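Local coordinates for uncharacterized protein (Escherichia coli UMEA 3162-1, PDB 4X5M), which mediates, as a homodimer, transmembrane sugar transport down a concentration gradient, probably by rocking movements that open a central cavity to alternate sides, at residues F14-F19 / N66-F71; I41-G46 / F71-V76. One frame throughout, in Å; residues are numbered along the deposited sequence.

Both contacts lean on helix 60-86, the third transmembrane helix of this SemiSWEET protomer: contact 1 brings helix 3-17 against it, contact 2 helix 37-57, and their centres lie about 11 Å apart. Phe71 belongs to both, and the two meet directly where Thr69 CG2 comes within 3.6 Å of Phe43 CE2 and Leu70 CD1 within 3.7 Å of Leu44 CD2. A monoolein molecule (OLB) runs past both, hydrogen-bonded by its glycerol end to Asn66 of contact 1 and lying with its acyl chain against Phe43 of contact 2. Asn66 of the second subunit also bonds it, consistent with a lipid occupying the cavity between the two protomers of the inward-open dimer.

Contact 1. Residues F14-F19 / N66-F71; sequences FTTFAF and NIVTLF. With OLB ((2S)-2,3-dihydroxypropyl (9Z)-octadec-9-enoate), chain G; OLA (oleic acid), chain E; OLA (oleic acid), chain F.
Thr16 meets Val68 through one methyl each: Thr16 CG2 lies 3.6 Å from Val68 CG1, the two side chains crossing at a slant. Each methyl is swung anti to its own backbone N (Val68 chi1 175°, with Thr16 OG1 at -51°), and this turns the two branches at each other across the gap between the helices. The same torsion sets Thr16 OG1 beside its own helix, where it hydrogen-bonds to the carbonyl oxygen of Ala12; Thr69 OG1 likewise bonds to Ala65 O. Threonine suits both places, since its hydroxyl is satisfied within its own helix while the methyl of Thr16 can pack as an apolar group on Val68 CG1. Phe17 closes one flank, its ring reaching Val68 with CE1 4.2 Å from CG1 in an oblique approach. The oleic acid of chain F adds to this flank, its C18 lying 3.9 Å from Phe17 CZ.

The CB bond of Asn66 points away from helix 3-17, and its amide reaches the bound monoolein. Its ND2 donates to OLB O23 over 2.9 Å in a bent bond (139°) and also binds Val62 O, so the amide is a polar foothold for the lipid headgroup. The acyl chain later passes over one face of Phe19, with C11 3.6 Å from CE2.

In the three-helix bundle of this PQ-loop protomer, the first and third transmembrane helices thus touch through a small patch, Thr16, Val68 and Thr69, with the Phe17 ring at its margin. Helix 37-57 also packs on helix 60-86, Val47 and Trp50 touching Asn66 and Phe43 touching Thr69, and Trp50 of the second subunit hydrogen-bonds to Thr15 on helix 3-17.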
loop_
_atom_site.group_PDB
_atom_site.type_symbol
_atom_site.label_atom_id
_atom_site.label_comp_id
_atom_site.label_asym_id
_atom_site.label_seq_id
_atom_site.Cartn_x
_atom_site.Cartn_y
_atom_site.Cartn_z
ATOM N N PHE A 14 6.944 -0.564 -8.381
ATOM C CA PHE A 14 5.947 -1.621 -8.506
ATOM C C PHE A 14 4.812 -1.517 -7.490
ATOM O O PHE A 14 3.656 -1.715 -7.843
ATOM C CB PHE A 14 6.614 -2.992 -8.400
ATOM C CG PHE A 14 7.221 -3.465 -9.689
ATOM C CD1 PHE A 14 6.433 -4.057 -10.661
ATOM C CD2 PHE A 14 8.574 -3.310 -9.932
ATOM C CE1 PHE A 14 6.984 -4.489 -11.852
ATOM C CE2 PHE A 14 9.131 -3.739 -11.122
ATOM C CZ PHE A 14 8.335 -4.331 -12.081
ATOM N N THR A 15 5.131 -1.211 -6.237
ATOM C CA THR A 15 4.095 -1.129 -5.210
ATOM C C THR A 15 3.220 0.112 -5.363
ATOM O O THR A 15 2.031 0.081 -5.039
ATOM C CB THR A 15 4.692 -1.133 -3.787
ATOM O OG1 THR A 15 5.670 -0.092 -3.668
ATOM C CG2 THR A 15 5.336 -2.473 -3.489
ATOM N N THR A 16 3.798 1.202 -5.858
ATOM C CA THR A 16 3.049 2.450 -5.986
ATOM C C THR A 16 2.144 2.448 -7.215
ATOM O O THR A 16 1.012 2.927 -7.161
ATOM C CB THR A 16 3.985 3.675 -6.059
ATOM O OG1 THR A 16 4.922 3.633 -4.975
ATOM C CG2 THR A 16 3.184 4.963 -5.971
ATOM N N PHE A 17 2.641 1.897 -8.318
ATOM C CA PHE A 17 1.913 1.949 -9.584
ATOM C C PHE A 17 1.058 0.710 -9.833
ATOM O O PHE A 17 0.323 0.648 -10.819
ATOM C CB PHE A 17 2.892 2.147 -10.744
ATOM C CG PHE A 17 3.604 3.473 -10.717
ATOM C CD1 PHE A 17 3.015 4.579 -10.126
ATOM C CD2 PHE A 17 4.861 3.612 -11.279
ATOM C CE1 PHE A 17 3.667 5.800 -10.097
ATOM C CE2 PHE A 17 5.518 4.829 -11.254
ATOM C CZ PHE A 17 4.921 5.925 -10.662
ATOM N N ALA A 18 1.153 -0.270 -8.939
ATOM C CA ALA A 18 0.361 -1.493 -9.052
ATOM C C ALA A 18 -1.131 -1.190 -9.061
ATOM O O ALA A 18 -1.859 -1.639 -9.944
ATOM C CB ALA A 18 0.687 -2.449 -7.916
ATOM N N PHE A 19 -1.578 -0.426 -8.069
ATOM C CA PHE A 19 -2.995 -0.112 -7.925
ATOM C C PHE A 19 -3.279 1.362 -8.181
ATOM O O PHE A 19 -4.360 1.858 -7.866
ATOM C CB PHE A 19 -3.485 -0.505 -6.533
ATOM C CG PHE A 19 -3.339 -1.968 -6.234
ATOM C CD1 PHE A 19 -4.267 -2.879 -6.708
ATOM C CD2 PHE A 19 -2.274 -2.432 -5.482
ATOM C CE1 PHE A 19 -4.137 -4.227 -6.436
ATOM C CE2 PHE A 19 -2.138 -3.777 -5.205
ATOM C CZ PHE A 19 -3.071 -4.677 -5.684
ATOM N N ASN A 66 6.048 7.217 -0.888
ATOM C CA ASN A 66 4.952 7.721 -0.072
ATOM C C ASN A 66 4.490 9.119 -0.472
ATOM O O ASN A 66 3.346 9.490 -0.223
ATOM C CB ASN A 66 5.353 7.708 1.401
ATOM C CG ASN A 66 5.411 6.305 1.970
ATOM O OD1 ASN A 66 4.400 5.762 2.414
ATOM N ND2 ASN A 66 6.598 5.709 1.962
ATOM N N ILE A 67 5.377 9.896 -1.088
ATOM C CA ILE A 67 4.988 11.210 -1.586
ATOM C C ILE A 67 4.025 11.045 -2.758
ATOM O O ILE A 67 2.996 11.717 -2.824
ATOM C CB ILE A 67 6.207 12.051 -2.017
ATOM C CG1 ILE A 67 7.010 12.485 -0.791
ATOM C CG2 ILE A 67 5.759 13.278 -2.797
ATOM C CD1 ILE A 67 8.296 13.214 -1.124
ATOM N N VAL A 68 4.356 10.135 -3.671
ATOM C CA VAL A 68 3.473 9.824 -4.791
ATOM C C VAL A 68 2.165 9.223 -4.281
ATOM O O VAL A 68 1.083 9.561 -4.769
ATOM C CB VAL A 68 4.134 8.850 -5.792
ATOM C CG1 VAL A 68 3.147 8.447 -6.875
ATOM C CG2 VAL A 68 5.365 9.484 -6.413
ATOM N N THR A 69 2.273 8.342 -3.290
ATOM C CA THR A 69 1.101 7.759 -2.642
ATOM C C THR A 69 0.210 8.854 -2.064
ATOM O O THR A 69 -1.015 8.801 -2.185
ATOM C CB THR A 69 1.501 6.780 -1.517
ATOM O OG1 THR A 69 2.260 5.698 -2.070
ATOM C CG2 THR A 69 0.269 6.220 -0.829
ATOM N N LEU A 70 0.837 9.853 -1.450
ATOM C CA LEU A 70 0.110 10.980 -0.875
ATOM C C LEU A 70 -0.666 11.748 -1.945
ATOM O O LEU A 70 -1.815 12.129 -1.734
ATOM C CB LEU A 70 1.073 11.922 -0.147
ATOM C CG LEU A 70 0.461 13.187 0.461
ATOM C CD1 LEU A 70 -0.549 12.833 1.543
ATOM C CD2 LEU A 70 1.548 14.098 1.013
ATOM N N PHE A 71 -0.032 11.961 -3.094
ATOM C CA PHE A 71 -0.660 12.687 -4.196
ATOM C C PHE A 71 -1.777 11.885 -4.857
ATOM O O PHE A 71 -2.568 12.427 -5.630
ATOM C CB PHE A 71 0.386 13.080 -5.244
ATOM C CG PHE A 71 1.047 14.402 -4.975
ATOM C CD1 PHE A 71 2.086 14.502 -4.065
ATOM C CD2 PHE A 71 0.633 15.545 -5.639
ATOM C CE1 PHE A 71 2.696 15.718 -3.819
ATOM C CE2 PHE A 71 1.237 16.763 -5.398
ATOM C CZ PHE A 71 2.270 16.851 -4.487
HETATM C C1 OLB G . 3.536 2.794 1.215
HETATM C C2 OLB G . 2.592 2.367 0.114
HETATM C C3 OLB G . 1.272 1.988 0.749
HETATM C C4 OLB G . 0.806 0.636 0.242
HETATM C C5 OLB G . 0.105 -0.113 1.363
HETATM O O19 OLB G . 3.093 3.266 2.242
HETATM O O20 OLB G . 4.921 2.631 1.052
HETATM C C21 OLB G . 5.622 2.548 2.270
HETATM C C22 OLB G . 7.023 2.055 1.998
HETATM O O23 OLB G . 7.923 3.128 2.119
HETATM C C24 OLB G . 7.379 0.985 3.001
HETATM O O25 OLB G . 7.106 -0.279 2.441
HETATM C C6 OLB G . -0.333 -1.504 0.943
HETATM C C7 OLB G . -1.433 -1.422 -0.101
HETATM C C8 OLB G . -2.760 -2.001 0.379
HETATM C C9 OLB G . -2.896 -3.476 0.033
HETATM C C10 OLB G . -3.404 -3.925 -1.138
HETATM C C11 OLB G . -3.902 -2.972 -2.201
HETATM C C12 OLB G . -5.360 -2.628 -1.963
HETATM C C13 OLB G . -5.494 -1.126 -2.099
HETATM C C14 OLB G . -6.672 -0.598 -1.311
HETATM C C15 OLB G . -6.682 0.907 -1.450
HETATM C C16 OLB G . -5.392 1.454 -0.879
HETATM C C17 OLB G . -4.868 2.567 -1.758
HETATM C C18 OLB G . -3.360 2.482 -1.790
HETATM C C1 OLA E . 14.832 15.789 1.781
HETATM O O1 OLA E . 15.053 16.763 2.548
HETATM O O2 OLA E . 15.539 14.751 1.861
HETATM C C2 OLA E . 13.711 15.867 0.767
HETATM C C3 OLA E . 12.396 15.587 1.459
HETATM C C4 OLA E . 11.367 16.625 1.068
HETATM C C5 OLA E . 10.299 16.668 2.139
HETATM C C6 OLA E . 8.977 17.109 1.551
HETATM C C7 OLA E . 7.883 16.892 2.575
HETATM C C8 OLA E . 6.550 17.311 1.997
HETATM C C9 OLA E . 5.886 16.115 1.351
HETATM C C10 OLA E . 4.773 16.267 0.605
HETATM C C11 OLA E . 4.166 17.637 0.394
HETATM C C12 OLA E . 2.983 17.517 -0.540
HETATM C C13 OLA E . 2.434 18.889 -0.861
HETATM C C14 OLA E . 0.922 18.868 -0.771
HETATM C C15 OLA E . 0.364 17.731 -1.601
HETATM C C16 OLA E . -1.073 17.482 -1.203
HETATM C C17 OLA E . -1.588 16.240 -1.896
HETATM C C18 OLA E . -1.957 16.572 -3.326
HETATM C C12 OLA F . 12.864 5.214 -11.366
HETATM C C13 OLA F . 11.534 4.664 -10.901
HETATM C C14 OLA F . 11.016 5.512 -9.761
HETATM C C15 OLA F . 9.848 4.813 -9.103
HETATM C C16 OLA F . 9.524 5.518 -7.805
HETATM C C17 OLA F . 8.247 6.310 -7.971
HETATM C C18 OLA F . 7.083 5.486 -7.468
#

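Contact 2. Residues I41-G46 / F71-V76; sequences IMFLTG and FLAAPV. With OLA (oleic acid), chain E; OLB ((2S)-2,3-dihydroxypropyl (9Z)-octadec-9-enoate), chain G.
Ala73 receives two side chains from helix 37-57 on its single methyl: Leu44 CD2 stands 3.7 Å from its CB, and Phe43 brings the rim of its ring, CE2, to 4.0 Å. The same leucine methyl reaches both Ala73 CB and, at 4.1 Å from CD2, the backbone N of Ala74. Small residues suit helix 60-86 here because the bulk comes from the other side; the segment axes, 10.3 Å apart at closest approach, run roughly antiparallel, at 149°.

Phe43 has CG anti to the backbone N (chi1 -176°), which carries the ring out so that its edge meets both Ala73 and the monoolein chain, OLB C3 sitting 3.5 Å from CZ. Beyond it, Phe19 of the second subunit meets the ring edge-to-face. With only an alanine here in place of the phenylalanine, the Ala73 methyl and OLB C3 would probably lose the ring edge they share, and Phe19 of the second subunit one of the aromatic rings it packs on. Leu77, a turn further on in helix 60-86, also touches Leu44.

The contact joins the second and third transmembrane helices of the three-helix SemiSWEET bundle. Its side-chain contacts are all apolar, which makes it a shape-dependent interface within the membrane span; the nearby hydroxyl of Thr45 is satisfied inside its own helix, OG1 bonding to Ile41 O at 2.7 Å.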
loop_
_atom_site.group_PDB
_atom_site.type_symbol
_atom_site.label_atom_id
_atom_site.label_comp_id
_atom_site.label_asym_id
_atom_site.label_seq_id
_atom_site.Cartn_x
_atom_site.Cartn_y
_atom_site.Cartn_z
ATOM N N ILE A 41 -7.940 7.876 6.369
ATOM C CA ILE A 41 -7.315 8.756 7.349
ATOM C C ILE A 41 -6.197 8.013 8.074
ATOM O O ILE A 41 -5.113 8.558 8.289
ATOM C CB ILE A 41 -8.338 9.295 8.371
ATOM C CG1 ILE A 41 -9.332 10.227 7.678
ATOM C CG2 ILE A 41 -7.635 10.033 9.499
ATOM C CD1 ILE A 41 -10.369 10.818 8.609
ATOM N N MET A 42 -6.463 6.763 8.441
ATOM C CA MET A 42 -5.439 5.905 9.027
ATOM C C MET A 42 -4.281 5.708 8.056
ATOM O O MET A 42 -3.112 5.780 8.438
ATOM C CB MET A 42 -6.022 4.545 9.420
ATOM C CG MET A 42 -6.791 4.531 10.726
ATOM S SD MET A 42 -7.261 2.851 11.183
ATOM C CE MET A 42 -5.673 2.026 11.092
ATOM N N PHE A 43 -4.621 5.456 6.795
ATOM C CA PHE A 43 -3.630 5.227 5.751
ATOM C C PHE A 43 -2.746 6.451 5.543
ATOM O O PHE A 43 -1.523 6.340 5.478
ATOM C CB PHE A 43 -4.321 4.849 4.438
ATOM C CG PHE A 43 -3.370 4.509 3.325
ATOM C CD1 PHE A 43 -2.590 3.367 3.388
ATOM C CD2 PHE A 43 -3.269 5.323 2.208
ATOM C CE1 PHE A 43 -1.718 3.049 2.365
ATOM C CE2 PHE A 43 -2.400 5.009 1.181
ATOM C CZ PHE A 43 -1.624 3.870 1.260
ATOM N N LEU A 44 -3.378 7.618 5.443
ATOM C CA LEU A 44 -2.656 8.868 5.231
ATOM C C LEU A 44 -1.793 9.230 6.435
ATOM O O LEU A 44 -0.708 9.793 6.282
ATOM C CB LEU A 44 -3.633 10.004 4.923
ATOM C CG LEU A 44 -4.193 10.017 3.499
ATOM C CD1 LEU A 44 -5.262 11.084 3.348
ATOM C CD2 LEU A 44 -3.070 10.237 2.501
ATOM N N THR A 45 -2.280 8.906 7.629
ATOM C CA THR A 45 -1.512 9.119 8.852
ATOM C C THR A 45 -0.193 8.356 8.783
ATOM O O THR A 45 0.862 8.877 9.151
ATOM C CB THR A 45 -2.301 8.679 10.102
ATOM O OG1 THR A 45 -3.479 9.483 10.233
ATOM C CG2 THR A 45 -1.454 8.832 11.355
ATOM N N GLY A 46 -0.261 7.122 8.295
ATOM C CA GLY A 46 0.925 6.305 8.129
ATOM C C GLY A 46 1.827 6.812 7.021
ATOM O O GLY A 46 3.053 6.798 7.155
ATOM N N PHE A 71 -0.032 11.961 -3.094
ATOM C CA PHE A 71 -0.660 12.687 -4.196
ATOM C C PHE A 71 -1.777 11.885 -4.857
ATOM O O PHE A 71 -2.568 12.427 -5.630
ATOM C CB PHE A 71 0.386 13.080 -5.244
ATOM C CG PHE A 71 1.047 14.402 -4.975
ATOM C CD1 PHE A 71 2.086 14.502 -4.065
ATOM C CD2 PHE A 71 0.633 15.545 -5.639
ATOM C CE1 PHE A 71 2.696 15.718 -3.819
ATOM C CE2 PHE A 71 1.237 16.763 -5.398
ATOM C CZ PHE A 71 2.270 16.851 -4.487
ATOM N N LEU A 72 -1.836 10.592 -4.557
ATOM C CA LEU A 72 -2.886 9.730 -5.087
ATOM C C LEU A 72 -3.991 9.506 -4.062
ATOM O O LEU A 72 -5.172 9.480 -4.406
ATOM C CB LEU A 72 -2.304 8.386 -5.533
ATOM C CG LEU A 72 -1.539 8.382 -6.858
ATOM C CD1 LEU A 72 -0.949 7.007 -7.139
ATOM C CD2 LEU A 72 -2.454 8.817 -7.993
ATOM N N ALA A 73 -3.600 9.356 -2.801
ATOM C CA ALA A 73 -4.543 9.028 -1.735
ATOM C C ALA A 73 -5.322 10.243 -1.238
ATOM O O ALA A 73 -6.522 10.152 -0.981
ATOM C CB ALA A 73 -3.810 8.368 -0.574
ATOM N N ALA A 74 -4.639 11.375 -1.094
ATOM C CA ALA A 74 -5.275 12.589 -0.585
ATOM C C ALA A 74 -6.440 13.080 -1.459
ATOM O O ALA A 74 -7.494 13.421 -0.923
ATOM C CB ALA A 74 -4.238 13.703 -0.409
ATOM N N PRO A 75 -6.267 13.123 -2.798
ATOM C CA PRO A 75 -7.420 13.530 -3.609
ATOM C C PRO A 75 -8.599 12.566 -3.495
ATOM O O PRO A 75 -9.748 13.003 -3.560
ATOM C CB PRO A 75 -6.861 13.533 -5.037
ATOM C CG PRO A 75 -5.407 13.750 -4.865
ATOM C CD PRO A 75 -5.054 12.988 -3.627
ATOM N N VAL A 76 -8.315 11.278 -3.330
ATOM C CA VAL A 76 -9.363 10.275 -3.163
ATOM C C VAL A 76 -10.191 10.549 -1.908
ATOM O O VAL A 76 -11.422 10.489 -1.939
ATOM C CB VAL A 76 -8.775 8.850 -3.094
ATOM C CG1 VAL A 76 -9.836 7.849 -2.660
ATOM C CG2 VAL A 76 -8.187 8.454 -4.439
HETATM C C1 OLA E . 14.832 15.789 1.781
HETATM O O1 OLA E . 15.053 16.763 2.548
HETATM O O2 OLA E . 15.539 14.751 1.861
HETATM C C2 OLA E . 13.711 15.867 0.767
HETATM C C3 OLA E . 12.396 15.587 1.459
HETATM C C4 OLA E . 11.367 16.625 1.068
HETATM C C5 OLA E . 10.299 16.668 2.139
HETATM C C6 OLA E . 8.977 17.109 1.551
HETATM C C7 OLA E . 7.883 16.892 2.575
HETATM C C8 OLA E . 6.550 17.311 1.997
HETATM C C9 OLA E . 5.886 16.115 1.351
HETATM C C10 OLA E . 4.773 16.267 0.605
HETATM C C11 OLA E . 4.166 17.637 0.394
HETATM C C12 OLA E . 2.983 17.517 -0.540
HETATM C C13 OLA E . 2.434 18.889 -0.861
HETATM C C14 OLA E . 0.922 18.868 -0.771
HETATM C C15 OLA E . 0.364 17.731 -1.601
HETATM C C16 OLA E . -1.073 17.482 -1.203
HETATM C C17 OLA E . -1.588 16.240 -1.896
HETATM C C18 OLA E . -1.957 16.572 -3.326
HETATM C C1 OLB G . 3.536 2.794 1.215
HETATM C C2 OLB G . 2.592 2.367 0.114
HETATM C C3 OLB G . 1.272 1.988 0.749
HETATM C C4 OLB G . 0.806 0.636 0.242
HETATM C C5 OLB G . 0.105 -0.113 1.363
HETATM O O19 OLB G . 3.093 3.266 2.242
HETATM O O20 OLB G . 4.921 2.631 1.052
HETATM C C21 OLB G . 5.622 2.548 2.270
HETATM C C22 OLB G . 7.023 2.055 1.998
HETATM O O23 OLB G . 7.923 3.128 2.119
HETATM C C24 OLB G . 7.379 0.985 3.001
HETATM O O25 OLB G . 7.106 -0.279 2.441
HETATM C C6 OLB G . -0.333 -1.504 0.943
HETATM C C7 OLB G . -1.433 -1.422 -0.101
HETATM C C8 OLB G . -2.760 -2.001 0.379
HETATM C C9 OLB G . -2.896 -3.476 0.033
HETATM C C10 OLB G . -3.404 -3.925 -1.138
HETATM C C11 OLB G . -3.902 -2.972 -2.201
HETATM C C12 OLB G . -5.360 -2.628 -1.963
HETATM C C13 OLB G . -5.494 -1.126 -2.099
HETATM C C14 OLB G . -6.672 -0.598 -1.311
HETATM C C15 OLB G . -6.682 0.907 -1.450
HETATM C C16 OLB G . -5.392 1.454 -0.879
HETATM C C17 OLB G . -4.868 2.567 -1.758
HETATM C C18 OLB G . -3.360 2.482 -1.790
#